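Local coordinates for periplasmic binding protein (Roseiflexus sp. RS-1, PDB 5GJ3) that binds two heme molecules in the periplasm and probably delivers them to the membrane transporter of a bacterial heme-acquisition system, at residues His144-Tyr149 with Ile195-Asp200; Gly160-Val165 with Ile183-Pro188. One frame throughout, in Å; residues are numbered along the deposited sequence.

In the fold
Interaction 1 joins the start of strand 144-151 to the end of helix 191-197 and the turn after it; interaction 2 joins the loop after strand 155-159 to the loop leading into strand 186-188. Both segments of interaction 2 fall between those of interaction 1 in sequence, the centres are about 12 Å apart, and the strands involved belong to one mixed sheet. The contacts touch directly: Phe-147 packs on Val-165 and Tyr-149 on Phe-186. Strand 144-151 thus runs from a zinc ligand, His-144, to a heme ligand, Tyr-149, and interaction 2 adds Phe-186 to the same heme pocket.

Interaction 1: residues His144-Tyr149 with Ile195-Asp200; sequences HVLFLY and IAAQPD. With ZN (zinc ion), chain E; HEM (protoporphyrin IX containing Fe), chain C.
His-144 and Asp-200 are joined by two hydrogen bonds where strand 144-151 begins. Asp-200 N donates to His-144 O at 2.9 Å, and in return His-144 N donates to Asp-200 OD2, also at 2.9 Å, reaching the anti lone pair of that oxygen. Asp-200 can answer the first amide of the strand because its CG is turned beside its own backbone N (chi1 -67°). Its other oxygen, OD1, has a hydrogen bond with Ser-268 OG and a salt bridge with Arg-269 NE, so the buried carboxylate is held through both oxygens.

The tight part of the contact is apolar. Leu-146 CB sits over Pro-199 CB and CG, 3.8 Å from CB, and the anti torsion (chi1 -171°) sends its branches on, CD1 reaching Ala-197 CB at 4.1 Å. A small alanine at the helix end and a compact proline ring suit this close approach. Between them Gln-198, with positive phi, turns the chain out of helix 191-197; this helix-turn-strand join sets strand 201-205 parallel to strand 144-151.

The more open side belongs to the partly exposed His-144 ring. A water lies in the ring plane at its edge and accepts from ND1 at 2.6 Å. The other ring nitrogen, NE2, binds zinc at 2.1 Å, a site that Asp-180 also ligates. At the far end of the segment Tyr-149 OH is an axial ligand of the heme iron, at 2.1 Å, with a weak hydrogen bond to Arg-151. Zinc on NE2 probably makes ND1 a stronger donor to the water, whose link to Asp-200 OD2 is weak; separately, Arg-269 and the amide of His-144 would favour an ionised Asp-200.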
loop_
_atom_site.group_PDB
_atom_site.type_symbol
_atom_site.label_atom_id
_atom_site.label_comp_id
_atom_site.label_asym_id
_atom_site.label_seq_id
_atom_site.Cartn_x
_atom_site.Cartn_y
_atom_site.Cartn_z
ATOM N N HIS A 144 2.135 -14.130 -15.778
ATOM C CA HIS A 144 1.385 -12.888 -16.053
ATOM C C HIS A 144 0.378 -12.564 -14.918
ATOM O O HIS A 144 -0.464 -13.401 -14.543
ATOM C CB HIS A 144 0.678 -12.947 -17.422
ATOM C CG HIS A 144 1.557 -12.492 -18.551
ATOM N ND1 HIS A 144 2.726 -13.140 -18.878
ATOM C CD2 HIS A 144 1.484 -11.414 -19.369
ATOM C CE1 HIS A 144 3.332 -12.503 -19.865
ATOM N NE2 HIS A 144 2.594 -11.456 -20.186
ATOM N N VAL A 145 0.494 -11.354 -14.358
ATOM C CA VAL A 145 -0.273 -11.042 -13.134
ATOM C C VAL A 145 -1.191 -9.825 -13.435
ATOM O O VAL A 145 -0.719 -8.831 -13.979
ATOM C CB VAL A 145 0.676 -10.716 -11.944
ATOM C CG1 VAL A 145 -0.120 -10.405 -10.693
ATOM C CG2 VAL A 145 1.617 -11.903 -11.648
ATOM N N LEU A 146 -2.480 -9.909 -13.113
ATOM C CA LEU A 146 -3.340 -8.730 -13.299
ATOM C C LEU A 146 -3.865 -8.244 -11.935
ATOM O O LEU A 146 -4.498 -9.009 -11.197
ATOM C CB LEU A 146 -4.509 -9.081 -14.219
ATOM C CG LEU A 146 -5.368 -7.932 -14.692
ATOM C CD1 LEU A 146 -4.602 -6.985 -15.647
ATOM C CD2 LEU A 146 -6.639 -8.523 -15.350
ATOM N N PHE A 147 -3.583 -6.993 -11.593
ATOM C CA PHE A 147 -4.167 -6.408 -10.395
ATOM C C PHE A 147 -5.508 -5.718 -10.705
ATOM O O PHE A 147 -5.567 -4.857 -11.607
ATOM C CB PHE A 147 -3.222 -5.366 -9.773
ATOM C CG PHE A 147 -3.807 -4.695 -8.557
ATOM C CD1 PHE A 147 -3.736 -5.309 -7.327
ATOM C CD2 PHE A 147 -4.489 -3.472 -8.665
ATOM C CE1 PHE A 147 -4.315 -4.709 -6.203
ATOM C CE2 PHE A 147 -5.062 -2.863 -7.561
ATOM C CZ PHE A 147 -4.957 -3.479 -6.322
ATOM N N LEU A 148 -6.560 -6.068 -9.966
ATOM C CA LEU A 148 -7.890 -5.466 -10.171
ATOM C C LEU A 148 -8.239 -4.699 -8.918
ATOM O O LEU A 148 -8.171 -5.232 -7.794
ATOM C CB LEU A 148 -8.997 -6.515 -10.369
ATOM C CG LEU A 148 -8.777 -7.401 -11.611
ATOM C CD1 LEU A 148 -9.795 -8.511 -11.712
ATOM C CD2 LEU A 148 -8.807 -6.545 -12.874
ATOM N N TYR A 149 -8.523 -3.439 -9.114
ATOM C CA TYR A 149 -9.151 -2.636 -8.101
ATOM C C TYR A 149 -10.684 -2.819 -8.283
ATOM O O TYR A 149 -11.207 -2.580 -9.371
ATOM C CB TYR A 149 -8.737 -1.187 -8.301
ATOM C CG TYR A 149 -9.486 -0.270 -7.365
ATOM C CD1 TYR A 149 -9.074 -0.117 -6.033
ATOM C CD2 TYR A 149 -10.650 0.427 -7.799
ATOM C CE1 TYR A 149 -9.782 0.718 -5.140
ATOM C CE2 TYR A 149 -11.369 1.255 -6.916
ATOM C CZ TYR A 149 -10.925 1.424 -5.592
ATOM O OH TYR A 149 -11.610 2.257 -4.696
ATOM N N ILE A 195 -8.832 -10.223 -22.828
ATOM C CA ILE A 195 -8.249 -10.990 -23.946
ATOM C C ILE A 195 -6.768 -10.790 -24.015
ATOM O O ILE A 195 -6.021 -11.759 -24.127
ATOM C CB ILE A 195 -8.792 -10.598 -25.333
ATOM C CG1 ILE A 195 -10.254 -10.978 -25.464
ATOM C CG2 ILE A 195 -7.883 -11.196 -26.427
ATOM C CD1 ILE A 195 -10.962 -10.259 -26.596
ATOM N N ALA A 196 -6.321 -9.540 -23.936
ATOM C CA ALA A 196 -4.904 -9.266 -24.023
ATOM C C ALA A 196 -4.097 -9.677 -22.780
ATOM O O ALA A 196 -2.893 -9.979 -22.870
ATOM C CB ALA A 196 -4.684 -7.781 -24.315
ATOM N N ALA A 197 -4.691 -9.599 -21.596
ATOM C CA ALA A 197 -3.906 -9.899 -20.392
ATOM C C ALA A 197 -3.842 -11.420 -20.156
ATOM O O ALA A 197 -2.781 -11.931 -19.817
ATOM C CB ALA A 197 -4.454 -9.181 -19.140
ATOM N N GLN A 198 -4.974 -12.116 -20.327
ATOM C CA GLN A 198 -5.098 -13.575 -19.989
ATOM C C GLN A 198 -4.210 -13.945 -18.779
ATOM O O GLN A 198 -3.285 -14.733 -18.897
ATOM C CB GLN A 198 -4.798 -14.462 -21.203
ATOM C CG GLN A 198 -5.940 -14.427 -22.202
ATOM C CD GLN A 198 -7.181 -15.103 -21.656
ATOM O OE1 GLN A 198 -7.181 -16.313 -21.393
ATOM N NE2 GLN A 198 -8.247 -14.341 -21.500
ATOM N N PRO A 199 -4.494 -13.345 -17.595
ATOM C CA PRO A 199 -3.542 -13.580 -16.522
ATOM C C PRO A 199 -3.512 -15.020 -15.946
ATOM O O PRO A 199 -4.552 -15.713 -15.897
ATOM C CB PRO A 199 -4.027 -12.621 -15.421
ATOM C CG PRO A 199 -5.521 -12.537 -15.689
ATOM C CD PRO A 199 -5.537 -12.396 -17.203
ATOM N N ASP A 200 -2.327 -15.390 -15.454
ATOM C CA ASP A 200 -2.055 -16.597 -14.692
ATOM C C ASP A 200 -2.448 -16.414 -13.227
ATOM O O ASP A 200 -2.802 -17.390 -12.537
ATOM C CB ASP A 200 -0.527 -16.887 -14.735
ATOM C CG ASP A 200 -0.046 -17.259 -16.135
ATOM O OD1 ASP A 200 -0.620 -18.252 -16.673
ATOM O OD2 ASP A 200 0.874 -16.588 -16.687
HETATM ZN ZN ZN E . 2.697 -9.848 -21.563
HETATM C CHA HEM C . -13.685 3.591 -1.560
HETATM C CHB HEM C . -9.190 1.738 -1.360
HETATM C CHC HEM C . -7.924 4.080 -5.484
HETATM C CHD HEM C . -12.347 6.117 -5.509
HETATM C C1A HEM C . -12.550 2.929 -1.165
HETATM C C2A HEM C . -12.434 2.240 0.071
HETATM C C3A HEM C . -11.166 1.729 0.123
HETATM C C4A HEM C . -10.506 2.105 -1.072
HETATM C CMA HEM C . -10.559 0.876 1.237
HETATM C CAA HEM C . -13.522 2.114 1.142
HETATM C CBA HEM C . -14.168 0.718 1.192
HETATM C CGA HEM C . -15.112 0.434 0.044
HETATM O O1A HEM C . -15.105 1.096 -1.014
HETATM O O2A HEM C . -15.924 -0.508 0.115
HETATM C C1B HEM C . -8.459 2.233 -2.466
HETATM C C2B HEM C . -7.089 1.897 -2.704
HETATM C C3B HEM C . -6.702 2.550 -3.831
HETATM C C4B HEM C . -7.904 3.309 -4.313
HETATM C CMB HEM C . -6.245 0.991 -1.838
HETATM C CAB HEM C . -5.388 2.530 -4.495
HETATM C CBB HEM C . -5.133 1.553 -5.331
HETATM C C1C HEM C . -9.018 4.883 -5.846
HETATM C C2C HEM C . -8.999 5.865 -6.853
HETATM C C3C HEM C . -10.278 6.452 -6.874
HETATM C C4C HEM C . -11.042 5.805 -5.854
HETATM C CMC HEM C . -7.799 6.151 -7.735
HETATM C CAC HEM C . -10.844 7.529 -7.747
HETATM C CBC HEM C . -10.346 7.891 -8.922
HETATM C C1D HEM C . -13.010 5.585 -4.397
HETATM C C2D HEM C . -14.397 6.008 -4.063
HETATM C C3D HEM C . -14.783 5.295 -2.967
HETATM C C4D HEM C . -13.619 4.450 -2.649
HETATM C CMD HEM C . -15.183 7.049 -4.827
HETATM C CAD HEM C . -16.105 5.348 -2.208
HETATM C CBD HEM C . -16.179 6.375 -1.047
HETATM C CGD HEM C . -17.479 6.206 -0.263
HETATM O O1D HEM C . -17.739 6.815 0.818
HETATM O O2D HEM C . -18.373 5.432 -0.677
HETATM N NA HEM C . -11.352 2.838 -1.887
HETATM N NB HEM C . -8.904 3.000 -3.464
HETATM N NC HEM C . -10.268 4.858 -5.246
HETATM N ND HEM C . -12.623 4.582 -3.588
HETATM FE FE HEM C . -10.864 3.799 -3.556
HETATM O O HOH W 1 3.694 -15.464 -18.322
#

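Interaction 2: residues Gly160-Val165 with Ile183-Pro188; sequences GRNTAV and IVEFKP
With chi1 at -66° Glu-185 sets CG beside its backbone N and runs out extended, and Asn-162, CG anti to its N (chi1 -159°), comes alongside. The two side chains point the same way with amide and carboxylate planes 51° apart, and Asn-162 ND2 gives Glu-185 OE2 a weak hydrogen bond at 3.3 Å. Both residues are exposed, and polar ends suit this solvent-facing position.

Beneath them the backbones carry most of the bonding. Gly-160 N donates to Glu-185 O at 2.8 Å and Glu-185 N to Arg-161 O at 2.9 Å, the latter in the carbonyl plane; Arg-161 N adds a weak bond to Ile-183 O. That same oxygen receives a CA-H...O contact from Gly-160 CA at 3.3 Å, possible because glycine has no side chain to stand between the chains.

Thr-163 serves both sides. Its OG1 donates to Gly-160 O at 2.8 Å and accepts from Asp-166 N, making it the N-cap of helix 164-171. Its CG2 rests on the Glu-185 backbone and on the ring of Phe-186, which also touches heme and Tyr-149. Here the antiparallel pairing of strands 155-159 and 186-188 gives way to a single Arg-161/Val-184 bridge, around which the chains run roughly in the same sense as the first heads for helix 164-171.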
loop_
_atom_site.group_PDB
_atom_site.type_symbol
_atom_site.label_atom_id
_atom_site.label_comp_id
_atom_site.label_asym_id
_atom_site.label_seq_id
_atom_site.Cartn_x
_atom_site.Cartn_y
_atom_site.Cartn_z
ATOM N N GLY A 160 -1.700 -0.354 -14.256
ATOM C CA GLY A 160 -0.567 -0.527 -15.138
ATOM C C GLY A 160 0.673 0.111 -14.520
ATOM O O GLY A 160 0.852 0.087 -13.280
ATOM N N ARG A 161 1.522 0.669 -15.381
ATOM C CA ARG A 161 2.811 1.232 -14.955
ATOM C C ARG A 161 2.651 2.546 -14.189
ATOM O O ARG A 161 1.544 3.143 -14.179
ATOM C CB ARG A 161 3.802 1.341 -16.129
ATOM C CG ARG A 161 4.162 -0.037 -16.661
ATOM C CD ARG A 161 5.504 -0.137 -17.379
ATOM N NE ARG A 161 5.549 -1.331 -18.241
ATOM C CZ ARG A 161 6.499 -1.594 -19.147
ATOM N NH1 ARG A 161 7.525 -0.765 -19.323
ATOM N NH2 ARG A 161 6.425 -2.700 -19.881
ATOM N N ASN A 162 3.738 2.955 -13.524
ATOM C CA ASN A 162 3.734 4.085 -12.603
ATOM C C ASN A 162 2.745 3.927 -11.409
ATOM O O ASN A 162 2.069 4.876 -11.018
ATOM C CB ASN A 162 3.526 5.428 -13.354
ATOM C CG ASN A 162 4.022 6.618 -12.548
ATOM O OD1 ASN A 162 5.161 6.619 -12.076
ATOM N ND2 ASN A 162 3.167 7.622 -12.365
ATOM N N THR A 163 2.653 2.710 -10.863
ATOM C CA THR A 163 1.878 2.430 -9.657
ATOM C C THR A 163 2.767 1.618 -8.705
ATOM O O THR A 163 3.663 0.846 -9.148
ATOM C CB THR A 163 0.582 1.599 -9.945
ATOM O OG1 THR A 163 0.934 0.312 -10.489
ATOM C CG2 THR A 163 -0.364 2.313 -10.933
ATOM N N ALA A 164 2.511 1.765 -7.403
ATOM C CA ALA A 164 3.156 0.917 -6.397
ATOM C C ALA A 164 2.946 -0.569 -6.734
ATOM O O ALA A 164 3.865 -1.356 -6.539
ATOM C CB ALA A 164 2.576 1.189 -5.014
ATOM N N VAL A 165 1.735 -0.958 -7.169
ATOM C CA VAL A 165 1.463 -2.415 -7.328
ATOM C C VAL A 165 2.301 -2.955 -8.498
ATOM O O VAL A 165 2.808 -4.088 -8.438
ATOM C CB VAL A 165 -0.046 -2.775 -7.427
ATOM C CG1 VAL A 165 -0.677 -2.235 -8.704
ATOM C CG2 VAL A 165 -0.252 -4.309 -7.321
ATOM N N ILE A 183 -1.991 -0.289 -20.655
ATOM C CA ILE A 183 -2.410 0.458 -19.474
ATOM C C ILE A 183 -1.311 1.161 -18.676
ATOM O O ILE A 183 -0.330 0.551 -18.247
ATOM C CB ILE A 183 -3.296 -0.444 -18.604
ATOM C CG1 ILE A 183 -4.445 -0.938 -19.495
ATOM C CG2 ILE A 183 -3.761 0.281 -17.348
ATOM C CD1 ILE A 183 -5.538 -1.732 -18.821
ATOM N N VAL A 184 -1.478 2.477 -18.529
ATOM C CA VAL A 184 -0.657 3.302 -17.649
ATOM C C VAL A 184 -1.576 3.674 -16.469
ATOM O O VAL A 184 -2.733 4.030 -16.710
ATOM C CB VAL A 184 -0.194 4.587 -18.377
ATOM C CG1 VAL A 184 0.379 5.600 -17.391
ATOM C CG2 VAL A 184 0.817 4.261 -19.461
ATOM N N GLU A 185 -1.095 3.572 -15.219
ATOM C CA GLU A 185 -1.900 3.950 -14.009
ATOM C C GLU A 185 -3.219 3.150 -13.925
ATOM O O GLU A 185 -3.194 1.972 -14.256
ATOM C CB GLU A 185 -2.050 5.478 -13.883
ATOM C CG GLU A 185 -0.692 6.153 -13.604
ATOM C CD GLU A 185 -0.618 7.657 -13.891
ATOM O OE1 GLU A 185 -1.633 8.363 -13.721
ATOM O OE2 GLU A 185 0.476 8.145 -14.276
ATOM N N PHE A 186 -4.339 3.739 -13.497
ATOM C CA PHE A 186 -5.610 3.004 -13.414
ATOM C C PHE A 186 -6.498 3.155 -14.641
ATOM O O PHE A 186 -6.772 4.277 -15.078
ATOM C CB PHE A 186 -6.405 3.396 -12.166
ATOM C CG PHE A 186 -5.835 2.847 -10.903
ATOM C CD1 PHE A 186 -4.650 3.361 -10.380
ATOM C CD2 PHE A 186 -6.457 1.797 -10.243
ATOM C CE1 PHE A 186 -4.100 2.838 -9.217
ATOM C CE2 PHE A 186 -5.918 1.271 -9.079
ATOM C CZ PHE A 186 -4.738 1.787 -8.568
ATOM N N LYS A 187 -6.937 2.035 -15.208
ATOM C CA LYS A 187 -7.892 2.054 -16.338
ATOM C C LYS A 187 -8.988 1.031 -16.162
ATOM O O LYS A 187 -8.770 0.008 -15.506
ATOM C CB LYS A 187 -7.165 1.847 -17.662
ATOM C CG LYS A 187 -6.151 2.950 -17.952
ATOM C CD LYS A 187 -6.802 4.292 -18.328
ATOM C CE LYS A 187 -5.792 5.291 -18.901
ATOM N NZ LYS A 187 -4.793 5.795 -17.895
ATOM N N PRO A 188 -10.184 1.297 -16.739
ATOM C CA PRO A 188 -11.269 0.324 -16.614
ATOM C C PRO A 188 -10.941 -1.068 -17.183
ATOM O O PRO A 188 -10.269 -1.177 -18.204
ATOM C CB PRO A 188 -12.472 0.985 -17.377
ATOM C CG PRO A 188 -11.938 2.221 -18.032
ATOM C CD PRO A 188 -10.621 2.566 -17.387
#